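Local coordinates for protein putative phosphatase (Bacteroides thetaiotaomicron, PDB 3KYA) that is of unknown function but binds zinc and may be a phosphatase, joining an IPT/TIG domain to what appears to be a six-bladed beta-propeller, at residues K49-G53 against G54-I58; K294-P297 against N298-Q302; L449-D453 against V454-F458. All coordinates share one frame; numbering follows the deposited sequence. Where two conformers were deposited one is given.

Contact 1: residues K49-G53 against G54-I58; sequences KVKIG and GKDAI
K51 and D56 pair across a tight hairpin as an antiparallel non-hydrogen-bonded pair, and their side chains lie next to each other, pointing the same way. The lysine starts over the opposite peptide, with K51 CB 3.7 Å from K55 O. One atom further on, K51 CG meets the aspartate, 3.4 Å from D56 OD1. Because CG stands anti to the carbonyl carbon (chi1 -77°) and every later torsion is extended, the chain runs straight out beside the carboxylate. CD lies more loosely near D56 OD1 and G54 O, and K51 CE comes within 3.2 Å of D56 OD1. The ammonium end passes beyond: K51 NZ lies 4.5 Å from D56 OD1, too far for a salt bridge, although the opposite charges probably still attract. NZ instead donates to a water that in turn donates to G54 O, which ties the lysine tip to the corner of the turn.

That corner is a type I' turn from I52 to K55, with G53 and G54 both at positive phi, and it makes a two-residue beta hairpin of strands 48-52 and 55-62 within the immunoglobulin-like IPT/TIG domain. I52 and K55 bond to each other in both directions. I52 N reaches K55 O at 2.9 Å, and K55 N returns to I52 O at 3.0 Å.

On the other side of the sheet the contact is apolar. A57 CB rests 4.0 Å from V50 CG1 and somewhat further from I52 CG1, and P72 packs on I52, K55 and A57. The bent chain of K55 carries NZ to G74 O and, through a second water, to G53 O.

Contact 2: residues K294-P297 against N298-Q302; sequences KNNP and NTFKQ
N296 and F300 meet through the carbonyl oxygen of N296, on which the polar part of this turn converges. F300 N donates to N296 O at 3.1 Å with an N-H...O angle of 171°. This bond closes an alpha turn, and P297, N298 and T299 take helical backbone angles within it. T299 N adds a weak bond to the same oxygen. In the conformer described, T299 OG1 also donates to N296 O, at 3.1 Å and tilted from the carbonyl plane; its chi1 of 64° sets the hydroxyl between the backbone N and the carbonyl carbon, turned back over the turn. A second conformer of T299 was modelled, so this bond may not be constant. The amide of N296 is used elsewhere, with ND2 bonded to I292 O and D290 OD2.

Nonpolar contact is slight. N296 CB sits in the plane of the F300 ring, at its edge, 3.9 Å from F300 CD2.

A water extends the polar network, donating to P297 O and accepting from Q302 N, each at 2.9 Å. P297 O also receives a CA-H...O contact from K301.

The turn ends the loop that follows helix 276-284 and leads into strand 300-305, an outermost strand of its four-stranded sheet. There F300 packs on L274 of strand 270-274, K301 pairs through its backbone with R273, and the K301 ammonium forms a salt bridge with E345.

Contact 3: residues L449-D453 against V454-F458; sequences LVYDD and VKEMF. With EDO (1,2-ethanediol), chain G; EDO (1,2-ethanediol), chain K.
Y451 points a ring edge at the face of F458 in an edge-to-face pair, with centroids 4.6 Å apart and planes at 54°. The touching atom is Y451 CD1, which stands over the centre of the phenylalanine ring, 3.6 Å from F458 CZ. L449 CD1 adds a contact to F458 CD2 at 3.9 Å. The tyrosine hydroxyl passes alongside E456 CB and shares a 2.7 Å hydrogen bond between Y451 OH and O2 of a 1,2-ethanediol, probably from the crystallisation liquor. A second such ethanediol donates through its O1 to E456 OE2.

The polar counterpart is D452: with CG anti to the backbone N (chi1 -178°), its carboxylate reaches the N-H groups of V454 and K455. V454 N, 2.9 Å from D452 OD1, meets that oxygen almost head-on and closes an Asx turn, while K455 N, 3.0 Å from D452 OD1, comes from above the carboxylate plane. D452 OD2 reaches the K455 ammonium through a water.

Backbone bonds set the register of the hairpin. D452 N bonds to the carbonyl of M457, a selenomethionine, while D452 O accepts from M457 N at 3.2 Å and weakly from E456 N. With E456 at positive phi, this is a G1 beta bulge between strands 446-452 and 457-462. Further out, V378 and V380 pack against the L449, Y451 and F458 side, and L144 and F146 cover V450; their strands, 374-381 and 141-147, in adjacent sheets of the apparent propeller, flank the hairpin.

K151 forms salt bridges to the same D452 OD1 and to D453 OD1. Two N-H donors and a lysine, its charge shared between two aspartates, would be expected to stabilise the ionised D452 carboxylate and lower its pKa.

How the contacts relate
The contacts follow one another along the chain in numerical order, share no sheet and do not touch. Contact 1 belongs to the eight-stranded sheet of the IPT/TIG domain. Contacts 2 and 3 lie in separate sheets of the propeller-like part: contact 2 at the entry to outer strand 300-305, contact 3 in the sheet that joins strand 105-110 to C-terminal strands, which would close the ring, as in many beta-propellers. Centres of contacts 1 and 2 are about 66 Å apart, on opposite sides of the chain's centre; contact 3 lies between, its centre about 32 Å from that of contact 1 and 36 Å from that of contact 2. Together they span the elongated two-part molecule.

Contact 1: residues K49-G53 against G54-I58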
# COMPACT_ATOMS: atom_id res chain seq x y z
N LYS A 49 13.54 -26.49 20.40
CA LYS A 49 12.13 -26.15 20.50
C LYS A 49 12.04 -24.78 21.18
O LYS A 49 12.76 -24.51 22.15
CB LYS A 49 11.34 -27.22 21.25
CG LYS A 49 11.35 -28.59 20.59
CD LYS A 49 10.64 -28.59 19.22
CE LYS A 49 10.75 -29.94 18.50
NZ LYS A 49 12.13 -30.23 18.00
N VAL A 50 11.18 -23.92 20.64
CA VAL A 50 11.01 -22.57 21.14
C VAL A 50 9.54 -22.29 21.42
O VAL A 50 8.67 -22.65 20.62
CB VAL A 50 11.53 -21.53 20.10
CG1 VAL A 50 11.21 -20.09 20.55
CG2 VAL A 50 13.03 -21.67 19.88
N LYS A 51 9.27 -21.65 22.56
CA LYS A 51 7.95 -21.16 22.88
C LYS A 51 8.05 -19.66 23.12
O LYS A 51 9.01 -19.19 23.72
CB LYS A 51 7.37 -21.81 24.13
CG LYS A 51 6.84 -23.21 23.96
CD LYS A 51 6.12 -23.64 25.25
CE LYS A 51 5.45 -25.00 25.10
NZ LYS A 51 4.75 -25.38 26.38
N ILE A 52 7.06 -18.93 22.63
CA ILE A 52 6.97 -17.50 22.87
C ILE A 52 5.57 -17.21 23.40
O ILE A 52 4.58 -17.57 22.76
CB ILE A 52 7.25 -16.67 21.61
CG1 ILE A 52 8.62 -17.01 21.04
CG2 ILE A 52 7.16 -15.15 21.95
CD1 ILE A 52 8.97 -16.19 19.81
N GLY A 53 5.49 -16.57 24.56
CA GLY A 53 4.19 -16.28 25.17
C GLY A 53 3.39 -17.56 25.42
O GLY A 53 2.16 -17.55 25.34
N GLY A 54 4.10 -18.65 25.72
CA GLY A 54 3.47 -19.96 25.94
C GLY A 54 3.06 -20.71 24.69
O GLY A 54 2.56 -21.83 24.78
N LYS A 55 3.27 -20.12 23.52
CA LYS A 55 2.88 -20.74 22.24
C LYS A 55 4.10 -21.32 21.51
O LYS A 55 5.14 -20.67 21.42
CB LYS A 55 2.23 -19.70 21.34
CG LYS A 55 0.98 -19.03 21.91
CD LYS A 55 -0.12 -20.01 22.21
CE LYS A 55 -1.47 -19.32 22.35
NZ LYS A 55 -1.49 -18.19 23.34
N ASP A 56 3.96 -22.53 20.96
CA ASP A 56 5.03 -23.15 20.18
C ASP A 56 5.34 -22.30 18.96
O ASP A 56 4.43 -21.84 18.27
CB ASP A 56 4.64 -24.56 19.72
CG ASP A 56 4.45 -25.53 20.88
OD1 ASP A 56 5.13 -25.39 21.92
OD2 ASP A 56 3.63 -26.46 20.71
N ALA A 57 6.63 -22.09 18.72
CA ALA A 57 7.10 -21.28 17.60
C ALA A 57 7.85 -22.10 16.55
O ALA A 57 8.62 -23.02 16.87
CB ALA A 57 7.99 -20.11 18.10
N ILE A 58 7.63 -21.76 15.29
CA ILE A 58 8.31 -22.40 14.16
C ILE A 58 9.79 -22.01 14.19
O ILE A 58 10.11 -20.81 14.14
CB ILE A 58 7.69 -21.98 12.81
CG1 ILE A 58 6.23 -22.45 12.70
CG2 ILE A 58 8.52 -22.52 11.64
CD1 ILE A 58 5.49 -21.85 11.53
O HOH W 1 9.51 -25.00 18.51
O HOH W 2 7.85 -25.88 20.52
O HOH W 3 2.68 -23.18 27.14
O HOH W 4 -0.18 -19.13 25.67

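Contact 2: residues K294-P297 against N298-Q302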
# COMPACT_ATOMS: atom_id res chain seq x y z
N LYS A 294 -45.26 7.30 -8.52
CA LYS A 294 -45.54 7.78 -9.88
C LYS A 294 -46.51 8.97 -9.95
O LYS A 294 -46.38 9.83 -10.82
CB LYS A 294 -46.05 6.63 -10.76
CG LYS A 294 -47.42 6.09 -10.39
CD LYS A 294 -47.83 4.95 -11.30
CE LYS A 294 -49.30 4.60 -11.14
NZ LYS A 294 -49.72 3.51 -12.08
N ASN A 295 -47.48 9.03 -9.04
CA ASN A 295 -48.46 10.12 -9.04
C ASN A 295 -48.01 11.40 -8.34
O ASN A 295 -48.73 12.39 -8.37
CB ASN A 295 -49.77 9.64 -8.39
CG ASN A 295 -50.44 8.52 -9.18
OD1 ASN A 295 -50.10 8.26 -10.34
ND2 ASN A 295 -51.40 7.86 -8.55
N ASN A 296 -46.84 11.37 -7.71
CA ASN A 296 -46.36 12.53 -6.96
C ASN A 296 -44.90 12.80 -7.24
O ASN A 296 -44.05 12.62 -6.36
CB ASN A 296 -46.57 12.28 -5.47
CG ASN A 296 -48.03 12.11 -5.10
OD1 ASN A 296 -48.77 13.08 -4.99
ND2 ASN A 296 -48.43 10.87 -4.84
N PRO A 297 -44.59 13.25 -8.46
CA PRO A 297 -43.19 13.47 -8.84
C PRO A 297 -42.47 14.60 -8.12
O PRO A 297 -41.24 14.60 -8.08
CB PRO A 297 -43.27 13.77 -10.36
CG PRO A 297 -44.66 14.19 -10.60
CD PRO A 297 -45.51 13.48 -9.59
N ASN A 298 -43.20 15.56 -7.56
CA ASN A 298 -42.59 16.66 -6.81
C ASN A 298 -42.16 16.26 -5.40
O ASN A 298 -41.23 16.84 -4.86
CB ASN A 298 -43.53 17.87 -6.72
CG ASN A 298 -43.68 18.62 -8.03
OD1 ASN A 298 -42.85 18.50 -8.94
ND2 ASN A 298 -44.73 19.42 -8.13
N THR A 299 -42.84 15.28 -4.79
CA THR A 299 -42.53 14.81 -3.43
C THR A 299 -41.52 13.64 -3.41
O THR A 299 -40.63 13.58 -2.56
CB THR A 299 -43.83 14.42 -2.69
OG1 THR A 299 -44.43 13.30 -3.34
CG2 THR A 299 -44.81 15.59 -2.69
N PHE A 300 -41.67 12.71 -4.36
CA PHE A 300 -40.74 11.58 -4.50
C PHE A 300 -39.93 11.93 -5.74
O PHE A 300 -40.21 11.44 -6.84
CB PHE A 300 -41.46 10.25 -4.69
CG PHE A 300 -42.42 9.92 -3.59
CD1 PHE A 300 -41.98 9.28 -2.44
CD2 PHE A 300 -43.76 10.25 -3.70
CE1 PHE A 300 -42.87 8.98 -1.41
CE2 PHE A 300 -44.65 9.96 -2.68
CZ PHE A 300 -44.21 9.32 -1.54
N LYS A 301 -38.94 12.80 -5.57
CA LYS A 301 -38.18 13.31 -6.72
C LYS A 301 -37.22 12.29 -7.33
O LYS A 301 -36.34 11.78 -6.64
CB LYS A 301 -37.42 14.58 -6.30
CG LYS A 301 -36.77 15.33 -7.44
CD LYS A 301 -36.11 16.64 -7.01
CE LYS A 301 -35.29 17.22 -8.19
NZ LYS A 301 -34.71 18.58 -7.94
N GLN A 302 -37.37 12.02 -8.63
CA GLN A 302 -36.48 11.11 -9.36
C GLN A 302 -35.28 11.90 -9.87
O GLN A 302 -35.40 12.66 -10.81
CB GLN A 302 -37.20 10.39 -10.51
CG GLN A 302 -36.30 9.45 -11.33
CD GLN A 302 -37.05 8.62 -12.36
OE1 GLN A 302 -38.19 8.20 -12.14
NE2 GLN A 302 -36.40 8.35 -13.49
O HOH W 5 -39.68 13.14 -10.05

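Contact 3: residues L449-D453 against V454-F458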
# COMPACT_ATOMS: atom_id res chain seq x y z
N LEU A 449 -22.60 -6.32 6.80
CA LEU A 449 -21.42 -5.75 7.43
C LEU A 449 -21.75 -4.45 8.17
O LEU A 449 -22.44 -3.58 7.62
CB LEU A 449 -20.34 -5.43 6.36
CG LEU A 449 -18.97 -4.96 6.85
CD1 LEU A 449 -18.25 -6.09 7.56
CD2 LEU A 449 -18.11 -4.42 5.67
N VAL A 450 -21.27 -4.35 9.40
CA VAL A 450 -21.39 -3.11 10.19
C VAL A 450 -20.08 -2.91 10.94
O VAL A 450 -19.33 -3.86 11.16
CB VAL A 450 -22.55 -3.11 11.23
CG1 VAL A 450 -23.88 -2.97 10.54
CG2 VAL A 450 -22.50 -4.35 12.14
N TYR A 451 -19.83 -1.67 11.36
CA TYR A 451 -18.64 -1.33 12.15
C TYR A 451 -19.05 -0.49 13.33
O TYR A 451 -19.77 0.50 13.17
CB TYR A 451 -17.63 -0.56 11.29
CG TYR A 451 -16.32 -0.23 11.99
CD1 TYR A 451 -15.35 -1.22 12.19
CD2 TYR A 451 -16.02 1.07 12.37
CE1 TYR A 451 -14.13 -0.92 12.82
CE2 TYR A 451 -14.79 1.38 12.96
CZ TYR A 451 -13.85 0.38 13.18
OH TYR A 451 -12.63 0.68 13.78
N ASP A 452 -18.65 -0.92 14.53
CA ASP A 452 -18.85 -0.16 15.75
C ASP A 452 -17.62 0.73 15.85
O ASP A 452 -16.50 0.23 16.08
CB ASP A 452 -18.99 -1.11 16.94
CG ASP A 452 -19.24 -0.38 18.25
OD1 ASP A 452 -18.73 0.75 18.44
OD2 ASP A 452 -19.94 -0.96 19.11
N ASP A 453 -17.82 2.04 15.67
CA ASP A 453 -16.73 3.02 15.64
C ASP A 453 -16.17 3.42 17.02
O ASP A 453 -15.24 4.24 17.11
CB ASP A 453 -17.15 4.26 14.82
CG ASP A 453 -18.49 4.86 15.25
OD1 ASP A 453 -18.94 4.61 16.40
OD2 ASP A 453 -19.10 5.59 14.43
N VAL A 454 -16.71 2.83 18.08
CA VAL A 454 -16.24 3.10 19.45
C VAL A 454 -15.47 1.87 19.93
O VAL A 454 -14.33 2.00 20.39
CB VAL A 454 -17.39 3.51 20.39
CG1 VAL A 454 -16.98 3.45 21.86
CG2 VAL A 454 -17.90 4.93 20.00
N LYS A 455 -16.06 0.68 19.79
CA LYS A 455 -15.36 -0.58 20.11
C LYS A 455 -14.34 -0.98 19.04
O LYS A 455 -13.49 -1.85 19.28
CB LYS A 455 -16.37 -1.71 20.35
CG LYS A 455 -17.12 -1.55 21.66
CD LYS A 455 -18.19 -2.62 21.88
CE LYS A 455 -18.64 -2.63 23.34
NZ LYS A 455 -19.16 -1.30 23.79
N GLU A 456 -14.40 -0.32 17.88
CA GLU A 456 -13.50 -0.58 16.76
C GLU A 456 -13.54 -2.05 16.33
O GLU A 456 -12.52 -2.75 16.33
CB GLU A 456 -12.08 -0.12 17.09
CG GLU A 456 -12.01 1.40 17.17
CD GLU A 456 -10.63 1.93 17.53
OE1 GLU A 456 -9.84 1.20 18.16
OE2 GLU A 456 -10.36 3.10 17.21
N MSE A 457 -14.73 -2.49 15.97
CA MSE A 457 -14.93 -3.86 15.51
C MSE A 457 -16.04 -3.97 14.49
O MSE A 457 -17.00 -3.19 14.49
CB MSE A 457 -15.23 -4.80 16.68
CG MSE A 457 -16.50 -4.51 17.41
SE MSE A 457 -16.60 -5.67 19.00
CE MSE A 457 -17.02 -7.31 18.09
N PHE A 458 -15.90 -4.97 13.63
CA PHE A 458 -16.87 -5.26 12.61
C PHE A 458 -17.70 -6.46 13.01
O PHE A 458 -17.20 -7.37 13.68
CB PHE A 458 -16.20 -5.67 11.29
CG PHE A 458 -15.36 -4.60 10.63
CD1 PHE A 458 -14.01 -4.45 10.96
CD2 PHE A 458 -15.88 -3.83 9.60
CE1 PHE A 458 -13.22 -3.50 10.30
CE2 PHE A 458 -15.11 -2.88 8.94
CZ PHE A 458 -13.77 -2.72 9.29
C1 EDO G . -7.97 4.81 18.53
O1 EDO G . -7.95 4.38 17.16
C2 EDO G . -7.25 3.79 19.40
O2 EDO G . -8.16 3.26 20.39
C1 EDO K . -9.57 -0.30 11.23
O1 EDO K . -9.11 -1.08 10.13
C2 EDO K . -10.34 -1.20 12.18
O2 EDO K . -10.32 -0.66 13.51
O HOH W 6 -20.10 0.58 21.54